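Local coordinates for protein 401aa long hypothetical glucose-1-phosphate thymidylyltransferase (Sulfolobus tokodaii, PDB 2GGO) that is a bifunctional enzyme of UDP-N-acetylglucosamine and UDP-N-acetylgalactosamine synthesis, probably combining nucleotidyl transfer to sugar 1-phosphates with acetyl transfer in its hexapeptide-repeat part, at residues A[236-242]-A[253-259]; A[272-278]-A[289-295]; A[282-288]-A[298-304]; A[245-251]-A[263-269]. One frame throughout, in Å; residues are numbered along the deposited sequence.

Contact 1. Residues A[236-242]-A[253-259]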
# COMPACT_ATOMS: atom_id res chain seq x y z
N GLU A 236 -2.23 -5.68 32.18
CA GLU A 236 -2.63 -6.26 33.45
C GLU A 236 -1.60 -7.27 33.82
O GLU A 236 -0.66 -7.51 33.05
CB GLU A 236 -3.98 -6.95 33.32
CG GLU A 236 -5.14 -6.03 33.04
CD GLU A 236 -6.49 -6.75 33.08
OE1 GLU A 236 -6.54 -8.01 33.05
OE2 GLU A 236 -7.52 -6.03 33.15
N ASP A 237 -1.77 -7.89 34.98
CA ASP A 237 -0.87 -8.96 35.35
C ASP A 237 -1.14 -10.23 34.55
O ASP A 237 -2.23 -10.42 34.00
CB ASP A 237 -0.77 -9.18 36.87
CG ASP A 237 -2.08 -9.51 37.50
OD1 ASP A 237 -3.06 -9.81 36.79
OD2 ASP A 237 -2.14 -9.49 38.75
N ASN A 238 -0.12 -11.07 34.45
CA ASN A 238 -0.15 -12.27 33.64
C ASN A 238 -0.30 -12.08 32.16
O ASN A 238 -1.01 -12.83 31.52
CB ASN A 238 -1.18 -13.25 34.16
CG ASN A 238 -0.79 -13.77 35.48
OD1 ASN A 238 -1.36 -13.39 36.51
ND2 ASN A 238 0.24 -14.59 35.48
N VAL A 239 0.38 -11.08 31.63
CA VAL A 239 0.53 -10.95 30.21
C VAL A 239 1.99 -11.27 29.95
O VAL A 239 2.84 -10.78 30.64
CB VAL A 239 0.10 -9.56 29.75
CG1 VAL A 239 0.25 -9.43 28.26
CG2 VAL A 239 -1.33 -9.29 30.15
N LYS A 240 2.29 -12.18 29.03
CA LYS A 240 3.67 -12.44 28.70
C LYS A 240 4.04 -11.66 27.45
O LYS A 240 3.34 -11.75 26.43
CB LYS A 240 3.94 -13.93 28.46
CG LYS A 240 5.39 -14.31 28.06
CD LYS A 240 6.32 -14.27 29.32
CE LYS A 240 7.27 -15.48 29.41
NZ LYS A 240 6.55 -16.69 29.92
N ILE A 241 5.15 -10.92 27.52
CA ILE A 241 5.69 -10.26 26.32
C ILE A 241 7.12 -10.66 25.97
O ILE A 241 8.02 -10.58 26.80
CB ILE A 241 5.58 -8.75 26.42
CG1 ILE A 241 4.17 -8.36 26.85
CG2 ILE A 241 5.97 -8.14 25.11
CD1 ILE A 241 3.98 -6.89 27.13
N LYS A 242 7.31 -11.07 24.72
CA LYS A 242 8.63 -11.31 24.15
C LYS A 242 8.89 -10.42 22.92
O LYS A 242 8.00 -10.15 22.11
CB LYS A 242 8.78 -12.79 23.77
CG LYS A 242 8.87 -13.72 24.97
CD LYS A 242 8.07 -14.97 24.72
CE LYS A 242 8.47 -16.10 25.65
NZ LYS A 242 8.58 -17.36 24.85
N ILE A 253 -4.41 -4.34 27.78
CA ILE A 253 -4.05 -5.75 27.61
C ILE A 253 -4.31 -6.59 28.87
O ILE A 253 -3.72 -6.37 29.91
CB ILE A 253 -2.60 -5.89 27.18
CG1 ILE A 253 -2.27 -4.87 26.05
CG2 ILE A 253 -2.32 -7.30 26.83
CD1 ILE A 253 -1.08 -5.17 25.23
N LYS A 254 -5.21 -7.56 28.74
CA LYS A 254 -5.76 -8.31 29.83
C LYS A 254 -5.03 -9.60 30.02
O LYS A 254 -4.37 -10.12 29.10
CB LYS A 254 -7.24 -8.60 29.57
CG LYS A 254 -8.03 -7.34 29.26
CD LYS A 254 -9.51 -7.61 29.28
CE LYS A 254 -10.39 -6.33 29.03
NZ LYS A 254 -11.77 -6.71 28.57
N SER A 255 -5.13 -10.10 31.23
CA SER A 255 -4.33 -11.22 31.69
C SER A 255 -4.51 -12.45 30.80
O SER A 255 -5.55 -12.61 30.15
CB SER A 255 -4.70 -11.52 33.15
OG SER A 255 -4.69 -10.30 33.90
N GLY A 256 -3.48 -13.29 30.74
CA GLY A 256 -3.56 -14.50 29.95
C GLY A 256 -3.09 -14.24 28.54
O GLY A 256 -2.78 -15.18 27.80
N THR A 257 -3.00 -12.97 28.17
CA THR A 257 -2.50 -12.62 26.85
C THR A 257 -1.02 -12.93 26.69
O THR A 257 -0.26 -12.74 27.62
CB THR A 257 -2.76 -11.18 26.53
OG1 THR A 257 -4.17 -10.96 26.56
CG2 THR A 257 -2.23 -10.83 25.17
N TYR A 258 -0.64 -13.43 25.51
CA TYR A 258 0.73 -13.87 25.20
C TYR A 258 1.15 -13.25 23.88
O TYR A 258 0.50 -13.45 22.85
CB TYR A 258 0.79 -15.38 25.06
CG TYR A 258 2.17 -16.02 25.20
CD1 TYR A 258 2.62 -16.49 26.44
CD2 TYR A 258 3.00 -16.21 24.09
CE1 TYR A 258 3.85 -17.13 26.58
CE2 TYR A 258 4.25 -16.87 24.22
CZ TYR A 258 4.65 -17.31 25.46
OH TYR A 258 5.84 -17.95 25.62
N ILE A 259 2.24 -12.48 23.91
CA ILE A 259 2.67 -11.68 22.75
C ILE A 259 4.07 -12.13 22.38
O ILE A 259 4.95 -12.13 23.21
CB ILE A 259 2.56 -10.14 23.10
CG1 ILE A 259 1.12 -9.77 23.47
CG2 ILE A 259 3.05 -9.24 22.00
CD1 ILE A 259 0.97 -8.30 23.96
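In the left-handed parallel beta-helix formed by the hexapeptide repeats, 236-242 and 253-259 are matching parts of successive coils, 18 residues apart, so that Lys240 lies beside Tyr258 and Ile241 beside Ile259. Ile259 N donates to Lys240 O at 2.8 Å, flanked by bonds from Lys240 N to Thr257 O and from Lys242 N to Ile259 O. Before these strands the chain rounds a corner, where Lys254 to Thr257 make a type II beta turn. Gly256 sits there at phi 90°, at which a side chain would be driven against the preceding carbonyl oxygen, and its N reaches Asn238 O at 2.6 Å from above the carbonyl plane. The turn is pinned by Lys254 O, which accepts from both Thr257 N and, at 2.7 Å, Thr257 OG1. Glu236 runs alongside Lys254, its chain extended beyond CG, and its OE1 accepts a hydrogen bond from Ser255 N at 3.1 Å on the anti side, 33° out of the carboxylate plane. Val239 and Ile253 meet at about a right angle, Val239 CG1 lying 3.6 Å from Ile253 CG2, while Ile253 and Ile259 also pack on Val245, Ile247 and Ile265 of the neighbouring sheet. On the other face, toward solvent, the aliphatic start of Lys240 lies along the Tyr258 ring, with Lys240 CB 3.5 Å from Tyr258 CD1. The Lys242 chain kinks twice and brings its end toward the tyrosine, NZ donating to Tyr258 OH at 2.9 Å.

Contact 2. Residues A[272-278]-A[289-295]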
# COMPACT_ATOMS: atom_id res chain seq x y z
N GLY A 272 -7.38 -9.35 24.73
CA GLY A 272 -7.54 -10.27 25.82
C GLY A 272 -8.95 -10.38 26.39
O GLY A 272 -9.90 -9.75 25.88
N PRO A 273 -9.11 -11.23 27.39
CA PRO A 273 -8.07 -12.04 28.05
C PRO A 273 -7.68 -13.24 27.21
O PRO A 273 -8.43 -13.59 26.32
CB PRO A 273 -8.78 -12.53 29.30
CG PRO A 273 -10.20 -12.59 28.93
CD PRO A 273 -10.45 -11.49 27.96
N ASN A 274 -6.52 -13.85 27.46
CA ASN A 274 -6.22 -15.13 26.84
C ASN A 274 -6.16 -15.00 25.33
O ASN A 274 -6.60 -15.86 24.58
CB ASN A 274 -7.29 -16.14 27.27
CG ASN A 274 -7.27 -16.42 28.79
OD1 ASN A 274 -6.19 -16.41 29.40
ND2 ASN A 274 -8.46 -16.68 29.40
N SER A 275 -5.62 -13.90 24.85
CA SER A 275 -5.30 -13.75 23.45
C SER A 275 -3.86 -14.16 23.14
O SER A 275 -3.00 -14.11 24.01
CB SER A 275 -5.47 -12.33 23.03
OG SER A 275 -6.81 -11.96 23.16
N TYR A 276 -3.57 -14.45 21.89
CA TYR A 276 -2.20 -14.81 21.50
C TYR A 276 -1.83 -13.98 20.29
O TYR A 276 -2.35 -14.21 19.24
CB TYR A 276 -2.14 -16.30 21.14
CG TYR A 276 -0.77 -16.95 20.80
CD1 TYR A 276 0.44 -16.32 21.05
CD2 TYR A 276 -0.73 -18.21 20.19
CE1 TYR A 276 1.66 -16.96 20.72
CE2 TYR A 276 0.48 -18.83 19.85
CZ TYR A 276 1.66 -18.19 20.14
OH TYR A 276 2.85 -18.80 19.85
N LEU A 277 -0.93 -13.00 20.46
CA LEU A 277 -0.45 -12.23 19.30
C LEU A 277 0.92 -12.71 18.85
O LEU A 277 1.86 -12.75 19.63
CB LEU A 277 -0.47 -10.74 19.58
CG LEU A 277 -1.77 -10.17 20.15
CD1 LEU A 277 -1.60 -8.71 20.39
CD2 LEU A 277 -2.98 -10.43 19.21
N ARG A 278 1.05 -13.08 17.58
CA ARG A 278 2.27 -13.68 17.12
C ARG A 278 2.99 -12.69 16.23
O ARG A 278 2.39 -11.69 15.82
CB ARG A 278 2.00 -14.98 16.36
CG ARG A 278 1.71 -16.18 17.30
CD ARG A 278 1.05 -17.33 16.56
NE ARG A 278 2.01 -17.86 15.61
CZ ARG A 278 1.70 -18.63 14.56
NH1 ARG A 278 0.43 -18.91 14.27
NH2 ARG A 278 2.66 -19.08 13.77
N ILE A 289 -9.35 -7.72 20.01
CA ILE A 289 -8.82 -9.09 19.88
C ILE A 289 -9.14 -9.75 21.22
O ILE A 289 -8.51 -9.39 22.25
CB ILE A 289 -7.29 -9.11 19.59
CG1 ILE A 289 -6.92 -8.30 18.36
CG2 ILE A 289 -6.78 -10.53 19.45
CD1 ILE A 289 -7.42 -8.79 17.02
N GLY A 290 -10.08 -10.70 21.20
CA GLY A 290 -10.72 -11.38 22.38
C GLY A 290 -10.14 -12.69 22.82
O GLY A 290 -9.07 -13.06 22.39
N ALA A 291 -10.87 -13.42 23.65
CA ALA A 291 -10.35 -14.64 24.26
C ALA A 291 -10.34 -15.72 23.24
O ALA A 291 -11.34 -15.88 22.50
CB ALA A 291 -11.19 -15.03 25.45
N SER A 292 -9.28 -16.53 23.27
CA SER A 292 -9.04 -17.56 22.27
C SER A 292 -8.98 -17.08 20.87
O SER A 292 -9.45 -17.82 19.97
CB SER A 292 -10.07 -18.69 22.35
OG SER A 292 -10.19 -19.27 23.64
N VAL A 293 -8.42 -15.89 20.65
CA VAL A 293 -8.19 -15.37 19.32
C VAL A 293 -6.69 -15.32 19.07
O VAL A 293 -5.91 -14.81 19.91
CB VAL A 293 -8.85 -13.97 19.11
CG1 VAL A 293 -8.45 -13.36 17.77
CG2 VAL A 293 -10.33 -14.07 19.26
N GLU A 294 -6.25 -15.85 17.92
CA GLU A 294 -4.82 -15.84 17.64
C GLU A 294 -4.66 -15.10 16.28
O GLU A 294 -5.46 -15.28 15.35
CB GLU A 294 -4.26 -17.29 17.63
CG GLU A 294 -2.69 -17.48 17.29
CD GLU A 294 -2.27 -18.91 17.05
OE1 GLU A 294 -2.83 -19.88 17.58
OE2 GLU A 294 -1.32 -19.11 16.27
N VAL A 295 -3.65 -14.23 16.20
CA VAL A 295 -3.34 -13.48 14.99
C VAL A 295 -1.85 -13.61 14.70
O VAL A 295 -1.05 -13.64 15.63
CB VAL A 295 -3.70 -11.96 15.17
CG1 VAL A 295 -3.30 -11.15 13.93
CG2 VAL A 295 -5.15 -11.79 15.47
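The Tyr276 ring and the Glu294 carboxylate lie side by side, their planes 47° apart, with Tyr276 CD2 3.6 Å from Glu294 CD. One face of the ring carries Arg278 CG, 3.4 Å above its plane and shifted toward the rim; the ring's hydroxyl is hydrogen-bonded to Glu260 of the preceding coil. At the guanidinium edge, Arg278 NH1 forms a salt bridge with Glu294 OE2 at 2.7 Å, the oxygen standing 26° out of the guanidinium plane. Glu294 gets there with CG anti to the backbone N (chi1 178°) and an extended chain, which lays its methylene against the ring and its carboxylate before the arginine. A leucine in its place would probably leave the Arg278 guanidinium without its charged mate and less fixed in rotation. Along the backbone, Tyr276 N donates to Val293 O and Arg278 N to Val295 O, the latter at 2.9 Å. At the corner, Ser275 OG donates to Gly290 O at 2.6 Å from well above the carbonyl plane, and Ser292 N donates to Asn274 O, also from above its carbonyl plane. Leu277 and Ile289 cross at a slant inside the coil, Leu277 CD2 lying 3.8 Å from Ile289 CG2, beside Leu283 and Ile271. The outer face of tyrosine, glutamate and arginine is a feature of this protein, whereas the inward aliphatic chains and parallel coils are those of the left-handed beta-helix of hexapeptide transferases.

Contact 3. Residues A[282-288]-A[298-304]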
# COMPACT_ATOMS: atom_id res chain seq x y z
N ILE A 282 -0.18 -6.56 13.38
CA ILE A 282 -0.27 -5.12 13.32
C ILE A 282 -1.71 -4.71 13.51
O ILE A 282 -2.54 -4.92 12.65
CB ILE A 282 0.34 -4.58 11.93
CG1 ILE A 282 1.89 -4.75 11.96
CG2 ILE A 282 -0.07 -3.10 11.57
CD1 ILE A 282 2.36 -5.54 10.71
N LEU A 283 -2.04 -4.15 14.67
CA LEU A 283 -3.42 -3.71 14.82
C LEU A 283 -3.39 -2.22 14.70
O LEU A 283 -2.84 -1.58 15.62
CB LEU A 283 -3.94 -4.07 16.22
CG LEU A 283 -3.65 -5.56 16.49
CD1 LEU A 283 -3.75 -5.91 18.01
CD2 LEU A 283 -4.59 -6.36 15.67
N VAL A 284 -3.97 -1.65 13.64
CA VAL A 284 -3.68 -0.22 13.37
C VAL A 284 -4.23 0.78 14.38
O VAL A 284 -3.55 1.73 14.75
CB VAL A 284 -3.92 0.27 11.92
CG1 VAL A 284 -3.74 -0.79 10.86
CG2 VAL A 284 -5.15 1.12 11.76
N GLU A 285 -5.43 0.55 14.88
CA GLU A 285 -6.08 1.47 15.78
C GLU A 285 -7.40 0.88 16.29
O GLU A 285 -8.24 0.44 15.49
CB GLU A 285 -6.42 2.73 14.98
CG GLU A 285 -7.31 3.71 15.69
CD GLU A 285 -7.66 4.90 14.82
OE1 GLU A 285 -7.36 4.91 13.60
OE2 GLU A 285 -8.26 5.85 15.36
N LYS A 286 -7.60 0.94 17.60
CA LYS A 286 -8.91 0.66 18.17
C LYS A 286 -9.47 -0.71 17.80
O LYS A 286 -10.63 -0.84 17.34
CB LYS A 286 -9.88 1.76 17.75
CG LYS A 286 -9.76 2.98 18.61
CD LYS A 286 -10.76 4.01 18.21
CE LYS A 286 -10.45 5.34 18.88
NZ LYS A 286 -11.17 6.39 18.07
N ASN A 287 -8.65 -1.75 18.01
CA ASN A 287 -9.01 -3.07 17.56
C ASN A 287 -9.39 -3.86 18.75
O ASN A 287 -8.92 -3.58 19.83
CB ASN A 287 -7.85 -3.72 16.84
CG ASN A 287 -7.51 -3.04 15.56
OD1 ASN A 287 -8.19 -3.15 14.56
ND2 ASN A 287 -6.43 -2.31 15.58
N LYS A 288 -10.34 -4.78 18.59
CA LYS A 288 -10.63 -5.73 19.64
C LYS A 288 -10.20 -7.12 19.19
O LYS A 288 -10.58 -7.56 18.08
CB LYS A 288 -12.08 -5.68 20.12
CG LYS A 288 -12.38 -6.72 21.30
CD LYS A 288 -13.19 -6.12 22.44
CE LYS A 288 -13.21 -6.94 23.73
NZ LYS A 288 -13.39 -8.30 23.31
N SER A 298 -0.52 -10.26 10.14
CA SER A 298 -1.66 -9.63 9.46
C SER A 298 -1.79 -8.20 9.86
O SER A 298 -1.32 -7.80 10.91
CB SER A 298 -2.99 -10.34 9.84
OG SER A 298 -2.74 -11.72 9.95
N VAL A 299 -2.52 -7.46 9.04
CA VAL A 299 -2.76 -6.07 9.22
C VAL A 299 -4.25 -6.00 9.40
O VAL A 299 -5.03 -6.44 8.54
CB VAL A 299 -2.34 -5.28 7.97
CG1 VAL A 299 -2.49 -3.79 8.20
CG2 VAL A 299 -0.84 -5.65 7.63
N ILE A 300 -4.65 -5.47 10.53
CA ILE A 300 -6.09 -5.38 10.84
C ILE A 300 -6.31 -3.88 11.12
O ILE A 300 -5.75 -3.32 12.03
CB ILE A 300 -6.44 -6.28 12.07
CG1 ILE A 300 -6.16 -7.78 11.76
CG2 ILE A 300 -7.87 -6.16 12.47
CD1 ILE A 300 -6.21 -8.70 13.04
N MET A 301 -7.10 -3.26 10.25
CA MET A 301 -7.30 -1.83 10.24
C MET A 301 -8.28 -1.33 11.28
O MET A 301 -8.79 -2.09 12.14
CB MET A 301 -7.62 -1.38 8.80
CG MET A 301 -6.50 -1.70 7.78
SD MET A 301 -6.84 -1.38 6.05
CE MET A 301 -5.35 -2.09 5.36
N GLU A 302 -8.56 -0.04 11.19
CA GLU A 302 -9.16 0.77 12.28
C GLU A 302 -10.47 0.21 12.82
O GLU A 302 -11.42 0.07 12.05
CB GLU A 302 -9.46 2.19 11.74
CG GLU A 302 -8.25 2.96 11.21
CD GLU A 302 -7.96 2.77 9.72
OE1 GLU A 302 -8.47 1.83 9.11
OE2 GLU A 302 -7.20 3.60 9.14
N GLY A 303 -10.56 0.05 14.14
CA GLY A 303 -11.81 -0.34 14.78
C GLY A 303 -12.35 -1.72 14.41
O GLY A 303 -13.48 -2.04 14.72
N SER A 304 -11.56 -2.54 13.74
CA SER A 304 -11.98 -3.92 13.41
C SER A 304 -11.91 -4.83 14.59
O SER A 304 -11.08 -4.67 15.44
CB SER A 304 -11.16 -4.48 12.29
OG SER A 304 -11.62 -3.86 11.09
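Ile282 and Leu283 pair in parallel with Val299 and Ile300, a register of 17 residues, one fewer than in the coils before. Ile300 N donates to Ile282 O at 3.0 Å, and Val284 N meets Ile300 O almost straight, with 174° at the hydrogen. Past the strands both chains turn, and Gly303 N, in the type II turn from Met301 to Ser304, binds Glu285 O at 2.7 Å. Leu283 and Ile300 point together into the coil interior, Leu283 CD2 lying 3.9 Å from Ile300 CD1. On the opposite face Ile282 and Val299 turn toward helix 212-225. Val284 spreads its two methyls over the next coil, CG1 on Met301 CA and CG2 3.6 Å from Glu302 CG; its chi1 of -30° falls away from the staggered positions. Arg21 forms a salt bridge with Glu302 OE1, which probably eases the repulsion between Glu302 and the nearby Glu285 carboxylate, whose OE1 lies 3.2 Å from Glu302 CG with the two carboxylate planes 60° apart. Asn287 tucks its amide into the bend, its CG 3.8 Å from Met301 O and 3.9 Å from Ser304 O. With a leucine here, the carbonyl oxygens of Met301 and Ser304 would probably face an apolar branch in place of a polar amide. Met301 packs on Ile215 and Pro27, and thus the contact belongs to a corner and side of the left-handed beta-helix that is covered by the preceding part of the chain, with the nucleotidyltransferase domain against it.

Contact 4. Residues A[245-251]-A[263-269]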
# COMPACT_ATOMS: atom_id res chain seq x y z
N VAL A 245 7.53 -4.92 21.04
CA VAL A 245 6.11 -4.68 21.11
C VAL A 245 5.77 -3.21 21.28
O VAL A 245 6.17 -2.60 22.25
CB VAL A 245 5.48 -5.51 22.25
CG1 VAL A 245 3.98 -5.41 22.22
CG2 VAL A 245 5.86 -6.98 22.08
N ILE A 246 5.02 -2.65 20.34
CA ILE A 246 4.55 -1.27 20.47
C ILE A 246 3.14 -1.28 21.03
O ILE A 246 2.20 -1.76 20.38
CB ILE A 246 4.60 -0.47 19.14
CG1 ILE A 246 6.03 -0.29 18.67
CG2 ILE A 246 4.03 0.89 19.32
CD1 ILE A 246 6.68 -1.57 18.15
N ILE A 247 3.01 -0.77 22.24
CA ILE A 247 1.70 -0.61 22.84
C ILE A 247 1.41 0.88 22.93
O ILE A 247 2.12 1.64 23.62
CB ILE A 247 1.60 -1.29 24.22
CG1 ILE A 247 2.12 -2.73 24.14
CG2 ILE A 247 0.16 -1.24 24.71
CD1 ILE A 247 2.30 -3.45 25.45
N GLU A 248 0.35 1.30 22.26
CA GLU A 248 0.01 2.71 22.15
C GLU A 248 -0.96 3.14 23.21
O GLU A 248 -1.51 2.31 23.95
CB GLU A 248 -0.63 2.95 20.83
CG GLU A 248 0.26 2.58 19.75
CD GLU A 248 0.87 3.78 19.19
OE1 GLU A 248 1.75 4.37 19.91
OE2 GLU A 248 0.41 4.14 18.06
N GLU A 249 -1.17 4.44 23.30
CA GLU A 249 -1.91 4.98 24.41
C GLU A 249 -3.34 4.56 24.33
O GLU A 249 -3.90 4.41 23.25
CB GLU A 249 -1.80 6.50 24.44
CG GLU A 249 -2.08 7.17 23.11
CD GLU A 249 -2.10 8.72 23.21
OE1 GLU A 249 -1.28 9.30 23.99
OE2 GLU A 249 -2.95 9.34 22.49
N ASP A 250 -3.92 4.36 25.50
CA ASP A 250 -5.29 3.92 25.66
C ASP A 250 -5.51 2.44 25.40
O ASP A 250 -6.60 1.95 25.65
CB ASP A 250 -6.24 4.81 24.87
CG ASP A 250 -6.16 6.25 25.35
OD1 ASP A 250 -6.14 6.43 26.59
OD2 ASP A 250 -6.08 7.19 24.50
N ALA A 251 -4.46 1.73 24.97
CA ALA A 251 -4.56 0.29 24.74
C ALA A 251 -4.53 -0.48 26.06
O ALA A 251 -3.79 -0.13 26.99
CB ALA A 251 -3.47 -0.20 23.75
N VAL A 263 5.22 -6.87 17.31
CA VAL A 263 3.81 -6.65 17.28
C VAL A 263 3.53 -5.19 17.51
O VAL A 263 4.09 -4.57 18.41
CB VAL A 263 3.17 -7.48 18.40
CG1 VAL A 263 1.85 -6.93 18.84
CG2 VAL A 263 3.11 -8.93 17.97
N TYR A 264 2.65 -4.65 16.69
CA TYR A 264 2.20 -3.29 16.84
C TYR A 264 0.76 -3.28 17.35
O TYR A 264 -0.16 -3.81 16.67
CB TYR A 264 2.21 -2.60 15.46
CG TYR A 264 1.82 -1.15 15.53
CD1 TYR A 264 2.75 -0.20 15.96
CD2 TYR A 264 0.54 -0.72 15.20
CE1 TYR A 264 2.44 1.09 16.01
CE2 TYR A 264 0.22 0.65 15.31
CZ TYR A 264 1.19 1.53 15.69
OH TYR A 264 0.93 2.87 15.82
N ILE A 265 0.53 -2.67 18.52
CA ILE A 265 -0.82 -2.56 19.07
C ILE A 265 -1.36 -1.13 19.03
O ILE A 265 -1.04 -0.34 19.89
CB ILE A 265 -0.90 -3.20 20.50
CG1 ILE A 265 -0.30 -4.62 20.44
CG2 ILE A 265 -2.33 -3.13 21.04
CD1 ILE A 265 -0.50 -5.49 21.57
N GLY A 266 -2.22 -0.82 18.06
CA GLY A 266 -2.69 0.56 17.85
C GLY A 266 -3.44 1.15 19.03
O GLY A 266 -3.88 0.44 19.90
N LYS A 267 -3.65 2.46 19.04
CA LYS A 267 -4.24 3.12 20.21
C LYS A 267 -5.70 2.78 20.47
O LYS A 267 -6.48 2.61 19.56
CB LYS A 267 -4.02 4.66 20.15
CG LYS A 267 -4.54 5.37 18.95
CD LYS A 267 -4.15 6.90 18.99
CE LYS A 267 -2.67 7.18 18.57
NZ LYS A 267 -1.78 7.45 19.77
N GLY A 268 -6.06 2.65 21.72
CA GLY A 268 -7.43 2.36 22.01
C GLY A 268 -7.76 0.89 21.83
O GLY A 268 -8.90 0.50 21.96
N SER A 269 -6.76 0.05 21.55
CA SER A 269 -7.01 -1.37 21.40
C SER A 269 -7.38 -2.06 22.71
O SER A 269 -7.02 -1.61 23.78
CB SER A 269 -5.82 -2.05 20.77
OG SER A 269 -5.81 -1.63 19.40
O HOH W 1 -2.58 3.73 16.63
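Tyr264 leans its ring obliquely across Ile246, bringing Tyr264 CE1 to 3.7 Å from Ile246 CG2. With CG anti to the backbone N (chi1 -177°), the ring is carried along the strand pair and its hydroxyl ends beside Glu248. Tyr264 OH donates a weak hydrogen bond to Glu248 OE2 at 2.6 Å, and the carboxylate plane is turned 56° from the ring. Glu248 CG, placed by chi1 (-59°) anti to the carbonyl carbon, lies 3.2 Å from Ile265 O; the bend at chi2 then folds the carboxylate back toward Tyr264. A water accepts from Lys267 N at 2.9 Å and gives a weak bond to the same OE2, tying the glutamate to the turn of the next coil. Lys267 runs side by side with Glu249; its NZ makes a salt bridge to Glu249 OE2 at 3.5 Å, and the Glu248 carboxylate, beyond salt-bridge distance, probably adds to the negative field round this ammonium. On the reverse face, Val245 CG1 packs against Val263 CG1, and Ala251 CB comes 4.2 Å from Ile265 CG2, within the aliphatic interior that also holds Ile253 and Ile259. Backbone bonds keep the two coils parallel, the one from Ile265 N to Ile246 O at 2.7 Å. Each chain then enters a type II turn, Glu248 to Ala251 and Gly266 to Ser269, where Gly268 N donates to Glu249 O. Stacked parallel coils with strand-turn corners and aliphatic side chains turned inward are consistent with the left-handed beta-helix built by hexapeptide repeats.

In the fold
All four contacts join successive coils of one beta-helix. Contacts 3 and 4 share the sheet of strands 245-247, 263-265, 281-283 and 298-300, and Leu283 bonds to Tyr264 and Gly266 between them; both are largely buried, and contact 3 lies closest to the centre of the chain, against helix 212-225. Contacts 1 and 2 meet in another sheet, where Tyr258 bonds to Ser275 and Leu277, and carry lysine, arginine, glutamate and tyrosine on a partly exposed face. The inward aliphatic chains unite the sheets: Ile259 packs on Val245, and Val295 on Ile300. Ile282 and Val299 meet the helix with apolar groups, though Glu302 pairs with Arg21; contact 4 sets a buried tyrosine beside a carboxylate.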